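Local atomic coordinates of putative primosome component (Streptococcus pyogenes serotype M3, PDB entry 2QGZ), a protein that probably acts in primosome assembly as a helicase loader, using an IstB-like P-loop ATPase domain to help place the replicative helicase on DNA. Residues F143-Y147 with E175-K180; T184-P190 with V217-I223; V212-L218 with Y243-L249; P250-T254 with V285-A289. All blocks are in the same frame, centred on the assembly; numbering follows the deposited sequence.

Interaction 1 (F143-Y147 with E175-K180); sequences FVEQY and ELSEKK
The carbonyl oxygen of V144, in the last turn of a helix, draws the ammonium group of K180 to within 2.7 Å (V144 O to K180 NZ). The donor comes in tilted 19° from the carbonyl plane. The same oxygen also takes a weak bond from Y147 N, and a positive charge placed near the C-terminal part of the helix would be expected to suit the helix dipole. K180 gets this far because its chain bends twice, near CG and again at CE, bringing CE to 3.0 Å from Y147 O. Beside this polar link the two helices, 131-146 and 165-179, which flank one side of the parallel sheet in this P-loop NTPase fold, meet through L176. The leucine forks: its CD1 meets the edge of the F143 ring, in plane, 3.8 Å from F143 CE2, while its CD2 lies 3.9 Å from V144 CA and also reaches Y147 CB. V144 and L176 lie antiparallel as side chains, with V144 CG2 3.9 Å from L176 CG. On its other branch, V144 CG1 rests against the aliphatic part of E175, 4.0 Å from E175 CG. V217 of strand 217-221 packs on L176 and Y147, and M172 packs on F143 and V144.

Interaction 2 (T184-P190 with V217-I223); sequences TTLLHFP and VLILDDI
Strands 184-188 and 217-221 run parallel, 4.7 Å apart at closest approach with 18° between their directions, and T185 and L187 each donate and accept a backbone bond, from T185 N to V217 O through to D221 N on L187 O. A further bond, F189 N to D221 O, carries the pairing into the first turn of helix 189-197. On one face L186 and I219 project in the same direction as neighbours and pack tightly, with L186 CD2 only 3.3 Å from I219 CG1. On the other face L187 and L220 run alongside one another in the same manner, their CD2 atoms 3.7 Å apart. The two strands are joined through helices, a beta-alpha-beta connection of the P-loop NTPase fold, and the run VLILDD, which begins with strand 217-221, resembles a Walker B motif. Here D221 OD2 sits in plane at the edge of the H188 imidazole, 3.0 Å from H188 CD2, while D221 OD1 bonds T254. H188 CG stands anti to the backbone N (chi1 -172°), which turns the ring over toward both aspartates; H188 NE2 makes a weak bond to D222 OD1 (3.3 Å), and ND1 is held by S191. P190 CD covers one face of that ring while touching D222 OD2 at 3.0 Å. Further on, I223 CG1 lies over a face of the F189 ring.

Interaction 3 (V212-L218 with Y243-L249); sequences VKNVPVL and YRMLEEL
R244 drives its guanidinium into the bend of 212-218 and fills the tight half of this contact; Y243, one residue earlier, meets K213 and N214 on the more open half. Both terminal nitrogens of R244 grip one oxygen, V215 O, end-on: R244 NH1 reaches V215 O at 2.8 Å on a lone pair, and V215 O, lying in the guanidinium plane, also accepts from NH2. R244 NH1 also meets K213 O (2.8 Å), here from above the carbonyl plane. The group is held flat between two aliphatic faces, L218 CB 3.5 Å from R244 CZ on one side and L249 CB on the other, while T251 and P250 take further N-H groups. A bend at chi3 (76°) turns the guanidinium toward V215 O and K213 O. Helix 237-247 here closes in a Schellman motif, with L249 N bonded to R244 O, before the chain enters the next strand of the parallel sheet. Toward solvent, K213 stretches across the Y243 ring: its CD makes a CH-pi contact 4.0 Å from the ring centroid, and its ammonium adds a cation-pi contact over the same face, although its salt bridge is with D210. At the ring's edge Y243 OH donates to N214 OD1 (2.7 Å), with the amide and ring planes 68° apart. E247 CG lies over the opposite face.

Interaction 4 (P250-T254 with V285-A289); sequences PTFFT and VRYLA
The final turn of helix 281-288 comes up against strand 251-254, with T251 CA and L288 CA 6.1 Å apart, just where that helix gives way to outermost strand 289-293 of the parallel sheet in this P-loop NTPase fold. The two backbones are joined through a water: T251 N donates to it at 2.7 Å, and it donates in turn to L288 O at 2.9 Å, so a carbonyl at the helix end is tied indirectly to the strand. Apart from this bridge the contact is mostly apolar and is buried, and F253 dominates it. With CG anti to its carbonyl carbon (chi1 -48°), its ring is carried over to the helix, where V285 CG1 makes a CH-pi contact 4.0 Å from the ring centroid and 14° off the normal. A289 CB instead meets the ring at its edge, near its plane, alongside L288 CB. Strand 154-158, which sits between the two strands in the sheet, packs Y156 on F253, V285 and A289 alike, and L241 of helix 237-247 packs on V285 and L288. The T251 hydroxyl bonds R244 and L249; toward the helix its OG1 also meets L288 CD2 at 4.1 Å.

The contacts follow one sheet from the helices packed on it to the outermost strand 289-293. Interactions 2 and 3 share V217 and L218, and the same strand pairs with 251-255, where L218 O and F252 N lie 2.8 Å apart, joining interactions 3 and 4. R244 NE of interaction 3 reaches T251 OG1 of interaction 4 at 2.8 Å. In interaction 1, L176 CD1 rests 4.0 Å from V217 CG2, and F143 meets F252 edge-to-face. Interaction 2 carries the probable nucleotide-site aspartate, D221, whose side chain is about 4 Å from a bound phosphate, probably from the crystallisation liquor; the E175 side chain of interaction 1 is about 5 Å from a bound phosphate. T254 OG1 of interaction 4 lies 2.7 Å from D221 OD1 and may act as a second-shell residue.

Interaction 1 (F143-Y147 with E175-K180)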
# COMPACT_ATOMS: atom_id res chain seq x y z
N PHE A 143 -12.26 -3.71 -4.97
CA PHE A 143 -11.10 -3.33 -5.75
C PHE A 143 -10.65 -4.46 -6.66
O PHE A 143 -10.45 -4.26 -7.86
CB PHE A 143 -9.93 -2.93 -4.85
CG PHE A 143 -8.77 -2.37 -5.62
CD1 PHE A 143 -8.69 -1.00 -5.89
CD2 PHE A 143 -7.78 -3.21 -6.13
CE1 PHE A 143 -7.65 -0.49 -6.66
CE2 PHE A 143 -6.74 -2.71 -6.90
CZ PHE A 143 -6.68 -1.35 -7.17
N VAL A 144 -10.49 -5.65 -6.10
CA VAL A 144 -10.07 -6.80 -6.88
C VAL A 144 -11.09 -7.12 -7.97
O VAL A 144 -10.74 -7.34 -9.12
CB VAL A 144 -9.89 -8.04 -5.98
CG1 VAL A 144 -9.67 -9.28 -6.83
CG2 VAL A 144 -8.72 -7.84 -5.04
N GLU A 145 -12.36 -7.13 -7.59
CA GLU A 145 -13.44 -7.44 -8.51
C GLU A 145 -13.57 -6.43 -9.66
O GLU A 145 -13.81 -6.80 -10.81
CB GLU A 145 -14.75 -7.53 -7.72
CG GLU A 145 -15.86 -8.31 -8.37
CD GLU A 145 -17.12 -8.38 -7.51
OE1 GLU A 145 -18.13 -8.94 -7.99
OE2 GLU A 145 -17.11 -7.88 -6.36
N GLN A 146 -13.38 -5.15 -9.34
CA GLN A 146 -13.50 -4.08 -10.33
C GLN A 146 -12.21 -3.69 -11.07
O GLN A 146 -12.22 -2.78 -11.89
CB GLN A 146 -14.10 -2.85 -9.65
CG GLN A 146 -15.50 -3.08 -9.14
CD GLN A 146 -15.94 -2.05 -8.10
OE1 GLN A 146 -16.98 -2.22 -7.47
NE2 GLN A 146 -15.15 -0.99 -7.92
N TYR A 147 -11.10 -4.38 -10.79
CA TYR A 147 -9.84 -4.06 -11.45
C TYR A 147 -9.74 -4.61 -12.88
O TYR A 147 -9.96 -5.79 -13.12
CB TYR A 147 -8.66 -4.57 -10.62
CG TYR A 147 -7.32 -4.21 -11.21
CD1 TYR A 147 -6.73 -5.00 -12.20
CD2 TYR A 147 -6.67 -3.03 -10.84
CE1 TYR A 147 -5.53 -4.63 -12.80
CE2 TYR A 147 -5.48 -2.64 -11.43
CZ TYR A 147 -4.91 -3.44 -12.41
OH TYR A 147 -3.74 -3.05 -13.01
N GLU A 175 -4.68 -11.91 -4.06
CA GLU A 175 -5.91 -12.21 -4.79
C GLU A 175 -5.86 -11.58 -6.18
O GLU A 175 -6.40 -12.13 -7.15
CB GLU A 175 -7.10 -11.70 -3.99
CG GLU A 175 -8.44 -12.24 -4.42
CD GLU A 175 -8.63 -13.72 -4.10
OE1 GLU A 175 -7.98 -14.23 -3.16
OE2 GLU A 175 -9.45 -14.36 -4.78
N LEU A 176 -5.23 -10.41 -6.29
CA LEU A 176 -5.10 -9.73 -7.58
C LEU A 176 -4.22 -10.56 -8.51
O LEU A 176 -4.48 -10.65 -9.71
CB LEU A 176 -4.48 -8.34 -7.41
CG LEU A 176 -5.46 -7.20 -7.17
CD1 LEU A 176 -4.69 -5.90 -6.99
CD2 LEU A 176 -6.42 -7.10 -8.33
N SER A 177 -3.18 -11.16 -7.95
CA SER A 177 -2.29 -11.98 -8.74
C SER A 177 -2.97 -13.29 -9.13
O SER A 177 -2.73 -13.80 -10.22
CB SER A 177 -1.02 -12.28 -7.97
OG SER A 177 -0.26 -13.27 -8.64
N GLU A 178 -3.80 -13.83 -8.25
CA GLU A 178 -4.47 -15.09 -8.53
C GLU A 178 -5.66 -14.97 -9.49
O GLU A 178 -5.77 -15.73 -10.44
CB GLU A 178 -4.95 -15.76 -7.24
CG GLU A 178 -5.69 -17.08 -7.49
CD GLU A 178 -6.02 -17.84 -6.21
OE1 GLU A 178 -6.52 -18.98 -6.32
OE2 GLU A 178 -5.78 -17.31 -5.11
N LYS A 179 -6.54 -14.01 -9.23
CA LYS A 179 -7.71 -13.84 -10.09
C LYS A 179 -7.33 -13.15 -11.39
O LYS A 179 -7.57 -13.68 -12.47
CB LYS A 179 -8.79 -13.05 -9.35
CG LYS A 179 -9.38 -13.85 -8.20
CD LYS A 179 -9.95 -15.16 -8.74
CE LYS A 179 -10.31 -16.11 -7.62
NZ LYS A 179 -11.00 -17.32 -8.16
N LYS A 180 -6.74 -11.97 -11.27
CA LYS A 180 -6.28 -11.24 -12.43
C LYS A 180 -4.82 -11.66 -12.52
O LYS A 180 -4.38 -12.49 -11.72
CB LYS A 180 -6.40 -9.74 -12.18
CG LYS A 180 -7.80 -9.30 -11.77
CD LYS A 180 -8.82 -9.70 -12.81
CE LYS A 180 -10.04 -8.78 -12.78
NZ LYS A 180 -10.71 -8.77 -11.46

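Interaction 2 (T184-P190 with V217-I223)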
# COMPACT_ATOMS: atom_id res chain seq x y z
N THR A 184 1.96 -6.67 -8.03
CA THR A 184 1.79 -5.66 -7.01
C THR A 184 3.12 -5.55 -6.30
O THR A 184 3.87 -6.52 -6.24
CB THR A 184 0.71 -6.07 -5.96
OG1 THR A 184 -0.58 -6.12 -6.58
CG2 THR A 184 0.66 -5.05 -4.82
N THR A 185 3.43 -4.36 -5.79
CA THR A 185 4.66 -4.17 -5.05
C THR A 185 4.29 -3.69 -3.66
O THR A 185 3.55 -2.71 -3.50
CB THR A 185 5.57 -3.12 -5.69
OG1 THR A 185 6.03 -3.60 -6.96
CG2 THR A 185 6.78 -2.84 -4.80
N LEU A 186 4.78 -4.41 -2.66
CA LEU A 186 4.55 -4.08 -1.26
C LEU A 186 5.88 -3.49 -0.81
O LEU A 186 6.90 -4.15 -0.86
CB LEU A 186 4.21 -5.34 -0.47
CG LEU A 186 3.00 -6.11 -1.00
CD1 LEU A 186 3.02 -7.54 -0.48
CD2 LEU A 186 1.74 -5.40 -0.56
N LEU A 187 5.85 -2.25 -0.36
CA LEU A 187 7.06 -1.57 0.04
C LEU A 187 7.01 -0.97 1.44
O LEU A 187 6.06 -0.28 1.79
CB LEU A 187 7.34 -0.49 -1.01
CG LEU A 187 8.40 0.59 -0.81
CD1 LEU A 187 8.86 1.09 -2.17
CD2 LEU A 187 7.83 1.74 0.03
N HIS A 188 8.03 -1.24 2.24
CA HIS A 188 8.09 -0.69 3.59
C HIS A 188 8.73 0.68 3.45
O HIS A 188 9.96 0.79 3.36
CB HIS A 188 8.93 -1.58 4.50
CG HIS A 188 8.88 -1.18 5.95
ND1 HIS A 188 9.99 -0.77 6.65
CD2 HIS A 188 7.84 -1.11 6.81
CE1 HIS A 188 9.64 -0.47 7.89
NE2 HIS A 188 8.34 -0.67 8.01
N PHE A 189 7.91 1.72 3.43
CA PHE A 189 8.38 3.09 3.24
C PHE A 189 9.59 3.55 4.07
O PHE A 189 10.59 4.01 3.52
CB PHE A 189 7.24 4.10 3.43
CG PHE A 189 7.59 5.47 2.94
CD1 PHE A 189 7.76 5.71 1.57
CD2 PHE A 189 7.82 6.52 3.83
CE1 PHE A 189 8.16 6.96 1.12
CE2 PHE A 189 8.21 7.78 3.38
CZ PHE A 189 8.39 8.00 2.02
N PRO A 190 9.51 3.45 5.41
CA PRO A 190 10.64 3.87 6.25
C PRO A 190 12.00 3.31 5.78
O PRO A 190 13.01 4.01 5.86
CB PRO A 190 10.25 3.37 7.63
CG PRO A 190 8.75 3.52 7.61
CD PRO A 190 8.38 2.98 6.25
N VAL A 217 0.03 -1.80 -9.28
CA VAL A 217 -0.54 -1.52 -7.97
C VAL A 217 0.60 -1.43 -6.98
O VAL A 217 1.42 -2.33 -6.89
CB VAL A 217 -1.48 -2.65 -7.51
CG1 VAL A 217 -1.99 -2.35 -6.12
CG2 VAL A 217 -2.63 -2.79 -8.46
N LEU A 218 0.65 -0.32 -6.25
CA LEU A 218 1.71 -0.08 -5.29
C LEU A 218 1.17 0.11 -3.88
O LEU A 218 0.20 0.86 -3.67
CB LEU A 218 2.49 1.17 -5.72
CG LEU A 218 3.61 1.62 -4.78
CD1 LEU A 218 4.71 0.56 -4.73
CD2 LEU A 218 4.17 2.95 -5.26
N ILE A 219 1.78 -0.58 -2.92
CA ILE A 219 1.38 -0.49 -1.53
C ILE A 219 2.53 0.15 -0.76
O ILE A 219 3.63 -0.40 -0.72
CB ILE A 219 1.15 -1.90 -0.91
CG1 ILE A 219 0.18 -2.73 -1.76
CG2 ILE A 219 0.69 -1.75 0.54
CD1 ILE A 219 -1.21 -2.18 -1.86
N LEU A 220 2.29 1.31 -0.15
CA LEU A 220 3.32 1.99 0.63
C LEU A 220 3.05 1.73 2.12
O LEU A 220 2.27 2.46 2.75
CB LEU A 220 3.31 3.49 0.33
CG LEU A 220 3.55 3.84 -1.14
CD1 LEU A 220 3.38 5.32 -1.35
CD2 LEU A 220 4.94 3.41 -1.56
N ASP A 221 3.67 0.70 2.67
CA ASP A 221 3.49 0.32 4.07
C ASP A 221 4.03 1.33 5.09
O ASP A 221 5.13 1.85 4.94
CB ASP A 221 4.09 -1.06 4.33
CG ASP A 221 3.95 -1.50 5.78
OD1 ASP A 221 2.82 -1.49 6.31
OD2 ASP A 221 4.99 -1.85 6.39
N ASP A 222 3.23 1.54 6.12
CA ASP A 222 3.45 2.49 7.21
C ASP A 222 4.23 3.74 6.85
O ASP A 222 5.36 3.96 7.26
CB ASP A 222 4.04 1.81 8.46
CG ASP A 222 5.50 1.50 8.34
OD1 ASP A 222 6.16 1.37 9.40
OD2 ASP A 222 6.00 1.38 7.20
N ILE A 223 3.57 4.57 6.05
CA ILE A 223 4.12 5.84 5.64
C ILE A 223 4.13 6.63 6.95
O ILE A 223 3.39 6.30 7.89
CB ILE A 223 3.20 6.50 4.60
CG1 ILE A 223 3.86 7.76 4.05
CG2 ILE A 223 1.83 6.77 5.20
CD1 ILE A 223 3.08 8.39 2.92

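Interaction 3 (V212-L218 with Y243-L249)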
# COMPACT_ATOMS: atom_id res chain seq x y z
N VAL A 212 9.56 0.91 -9.00
CA VAL A 212 8.47 1.15 -8.08
C VAL A 212 7.35 2.07 -8.58
O VAL A 212 6.18 1.79 -8.36
CB VAL A 212 9.05 1.72 -6.75
CG1 VAL A 212 8.00 2.48 -5.97
CG2 VAL A 212 9.61 0.57 -5.92
N LYS A 213 7.70 3.15 -9.26
CA LYS A 213 6.68 4.09 -9.71
C LYS A 213 5.75 3.63 -10.82
O LYS A 213 4.64 4.13 -10.92
CB LYS A 213 7.32 5.42 -10.11
CG LYS A 213 8.14 5.40 -11.38
CD LYS A 213 8.43 6.84 -11.80
CE LYS A 213 9.43 6.91 -12.95
NZ LYS A 213 9.01 6.10 -14.12
N ASN A 214 6.17 2.68 -11.64
CA ASN A 214 5.29 2.25 -12.72
C ASN A 214 4.59 0.90 -12.52
O ASN A 214 3.95 0.40 -13.44
CB ASN A 214 6.05 2.24 -14.06
CG ASN A 214 5.11 2.27 -15.27
OD1 ASN A 214 4.21 3.11 -15.35
ND2 ASN A 214 5.31 1.34 -16.21
N VAL A 215 4.69 0.31 -11.33
CA VAL A 215 4.02 -0.96 -11.10
C VAL A 215 2.50 -0.74 -11.11
O VAL A 215 2.01 0.30 -10.68
CB VAL A 215 4.43 -1.61 -9.77
CG1 VAL A 215 5.92 -1.94 -9.81
CG2 VAL A 215 4.11 -0.67 -8.60
N PRO A 216 1.74 -1.72 -11.62
CA PRO A 216 0.28 -1.61 -11.68
C PRO A 216 -0.41 -1.21 -10.38
O PRO A 216 -1.33 -0.40 -10.39
CB PRO A 216 -0.14 -3.00 -12.15
CG PRO A 216 1.02 -3.42 -13.01
CD PRO A 216 2.20 -3.01 -12.17
N VAL A 217 0.03 -1.80 -9.28
CA VAL A 217 -0.54 -1.52 -7.97
C VAL A 217 0.60 -1.43 -6.98
O VAL A 217 1.42 -2.33 -6.89
CB VAL A 217 -1.48 -2.65 -7.51
CG1 VAL A 217 -1.99 -2.35 -6.12
CG2 VAL A 217 -2.63 -2.79 -8.46
N LEU A 218 0.65 -0.32 -6.25
CA LEU A 218 1.71 -0.08 -5.29
C LEU A 218 1.17 0.11 -3.88
O LEU A 218 0.20 0.86 -3.67
CB LEU A 218 2.49 1.17 -5.72
CG LEU A 218 3.61 1.62 -4.78
CD1 LEU A 218 4.71 0.56 -4.73
CD2 LEU A 218 4.17 2.95 -5.26
N TYR A 243 3.59 11.17 -10.31
CA TYR A 243 3.59 10.34 -11.50
C TYR A 243 2.45 9.32 -11.51
O TYR A 243 1.87 9.05 -12.57
CB TYR A 243 4.93 9.63 -11.62
CG TYR A 243 4.97 8.56 -12.68
CD1 TYR A 243 4.64 7.24 -12.38
CD2 TYR A 243 5.34 8.87 -13.99
CE1 TYR A 243 4.69 6.24 -13.36
CE2 TYR A 243 5.40 7.89 -14.98
CZ TYR A 243 5.07 6.57 -14.66
OH TYR A 243 5.10 5.60 -15.63
N ARG A 244 2.13 8.74 -10.36
CA ARG A 244 1.05 7.76 -10.32
C ARG A 244 -0.30 8.46 -10.47
O ARG A 244 -1.25 7.86 -10.98
CB ARG A 244 1.14 6.90 -9.05
CG ARG A 244 2.36 5.96 -9.06
CD ARG A 244 2.44 5.05 -7.82
NE ARG A 244 1.48 3.95 -7.88
CZ ARG A 244 1.61 2.87 -8.65
NH1 ARG A 244 2.66 2.73 -9.43
NH2 ARG A 244 0.67 1.94 -8.64
N MET A 245 -0.39 9.72 -10.05
CA MET A 245 -1.64 10.46 -10.22
C MET A 245 -1.90 10.64 -11.72
O MET A 245 -2.98 10.32 -12.21
CB MET A 245 -1.57 11.84 -9.53
CG MET A 245 -2.18 11.88 -8.13
SD MET A 245 -2.03 13.46 -7.25
CE MET A 245 -3.26 14.41 -8.12
N LEU A 246 -0.90 11.14 -12.43
CA LEU A 246 -1.02 11.36 -13.87
C LEU A 246 -1.23 10.06 -14.64
O LEU A 246 -2.01 10.01 -15.58
CB LEU A 246 0.22 12.06 -14.42
CG LEU A 246 0.36 13.56 -14.18
CD1 LEU A 246 1.79 13.99 -14.47
CD2 LEU A 246 -0.61 14.31 -15.07
N GLU A 247 -0.53 9.01 -14.23
CA GLU A 247 -0.63 7.72 -14.89
C GLU A 247 -1.84 6.89 -14.45
O GLU A 247 -2.05 5.78 -14.95
CB GLU A 247 0.65 6.92 -14.64
CG GLU A 247 1.85 7.33 -15.48
CD GLU A 247 1.93 6.52 -16.75
OE1 GLU A 247 1.51 5.34 -16.72
OE2 GLU A 247 2.43 7.04 -17.78
N GLU A 248 -2.63 7.41 -13.52
CA GLU A 248 -3.81 6.69 -13.03
C GLU A 248 -3.46 5.28 -12.56
O GLU A 248 -4.04 4.30 -13.02
CB GLU A 248 -4.90 6.63 -14.11
CG GLU A 248 -5.32 7.99 -14.65
CD GLU A 248 -6.35 7.91 -15.77
OE1 GLU A 248 -6.21 7.04 -16.67
OE2 GLU A 248 -7.31 8.72 -15.77
N LEU A 249 -2.50 5.19 -11.66
CA LEU A 249 -2.08 3.90 -11.13
C LEU A 249 -2.49 3.82 -9.64
O LEU A 249 -2.08 4.64 -8.82
CB LEU A 249 -0.56 3.74 -11.30
CG LEU A 249 -0.01 3.72 -12.74
CD1 LEU A 249 1.51 3.71 -12.71
CD2 LEU A 249 -0.51 2.49 -13.48

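Interaction 4 (P250-T254 with V285-A289)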
# COMPACT_ATOMS: atom_id res chain seq x y z
N PRO A 250 -3.33 2.83 -9.29
CA PRO A 250 -3.84 2.60 -7.93
C PRO A 250 -2.71 2.56 -6.91
O PRO A 250 -1.73 1.83 -7.08
CB PRO A 250 -4.54 1.25 -8.05
CG PRO A 250 -4.95 1.19 -9.50
CD PRO A 250 -3.74 1.73 -10.19
N THR A 251 -2.85 3.34 -5.84
CA THR A 251 -1.82 3.41 -4.82
C THR A 251 -2.45 3.28 -3.45
O THR A 251 -3.42 3.97 -3.13
CB THR A 251 -1.10 4.75 -4.94
OG1 THR A 251 -0.66 4.92 -6.29
CG2 THR A 251 0.10 4.81 -4.00
N PHE A 252 -1.91 2.38 -2.63
CA PHE A 252 -2.43 2.16 -1.29
C PHE A 252 -1.40 2.59 -0.25
O PHE A 252 -0.24 2.79 -0.57
CB PHE A 252 -2.77 0.68 -1.08
CG PHE A 252 -3.83 0.15 -2.00
CD1 PHE A 252 -3.60 0.08 -3.37
CD2 PHE A 252 -5.05 -0.28 -1.50
CE1 PHE A 252 -4.59 -0.42 -4.23
CE2 PHE A 252 -6.04 -0.79 -2.34
CZ PHE A 252 -5.81 -0.86 -3.72
N PHE A 253 -1.84 2.73 1.00
CA PHE A 253 -0.95 3.11 2.10
C PHE A 253 -1.45 2.50 3.40
O PHE A 253 -2.61 2.11 3.50
CB PHE A 253 -0.94 4.63 2.33
CG PHE A 253 -0.77 5.46 1.09
CD1 PHE A 253 -1.84 5.68 0.23
CD2 PHE A 253 0.46 6.07 0.81
CE1 PHE A 253 -1.70 6.51 -0.89
CE2 PHE A 253 0.62 6.91 -0.31
CZ PHE A 253 -0.47 7.13 -1.16
N THR A 254 -0.56 2.41 4.38
CA THR A 254 -0.94 1.94 5.72
C THR A 254 -0.22 2.95 6.61
O THR A 254 0.84 3.47 6.25
CB THR A 254 -0.42 0.53 6.06
OG1 THR A 254 1.00 0.56 6.09
CG2 THR A 254 -0.89 -0.50 5.05
N VAL A 285 -1.89 12.16 -1.51
CA VAL A 285 -2.31 10.97 -0.79
C VAL A 285 -3.84 10.94 -0.74
O VAL A 285 -4.46 9.92 -1.05
CB VAL A 285 -1.76 10.96 0.66
CG1 VAL A 285 -2.23 9.71 1.38
CG2 VAL A 285 -0.25 11.00 0.64
N ARG A 286 -4.44 12.07 -0.36
CA ARG A 286 -5.90 12.16 -0.27
C ARG A 286 -6.55 11.97 -1.62
O ARG A 286 -7.71 11.56 -1.71
CB ARG A 286 -6.34 13.52 0.28
CG ARG A 286 -5.95 13.80 1.72
CD ARG A 286 -6.65 15.06 2.21
NE ARG A 286 -6.34 15.36 3.61
CZ ARG A 286 -5.23 15.97 4.03
NH1 ARG A 286 -4.30 16.36 3.16
NH2 ARG A 286 -5.04 16.18 5.33
N TYR A 287 -5.84 12.28 -2.69
CA TYR A 287 -6.42 12.13 -4.01
C TYR A 287 -6.35 10.67 -4.48
O TYR A 287 -7.28 10.18 -5.11
CB TYR A 287 -5.71 13.07 -5.00
CG TYR A 287 -6.13 12.89 -6.43
CD1 TYR A 287 -5.51 11.93 -7.24
CD2 TYR A 287 -7.17 13.62 -6.98
CE1 TYR A 287 -5.92 11.72 -8.55
CE2 TYR A 287 -7.60 13.41 -8.29
CZ TYR A 287 -6.97 12.46 -9.07
OH TYR A 287 -7.41 12.21 -10.35
N LEU A 288 -5.26 9.99 -4.14
CA LEU A 288 -5.06 8.60 -4.54
C LEU A 288 -5.77 7.54 -3.70
O LEU A 288 -6.09 6.46 -4.20
CB LEU A 288 -3.57 8.27 -4.55
CG LEU A 288 -2.72 8.98 -5.60
CD1 LEU A 288 -1.27 8.99 -5.18
CD2 LEU A 288 -2.90 8.28 -6.93
N ALA A 289 -6.04 7.83 -2.43
CA ALA A 289 -6.68 6.82 -1.59
C ALA A 289 -7.73 7.31 -0.60
O ALA A 289 -7.70 8.44 -0.14
CB ALA A 289 -5.60 6.06 -0.83
O HOH W 1 -4.71 5.26 -6.39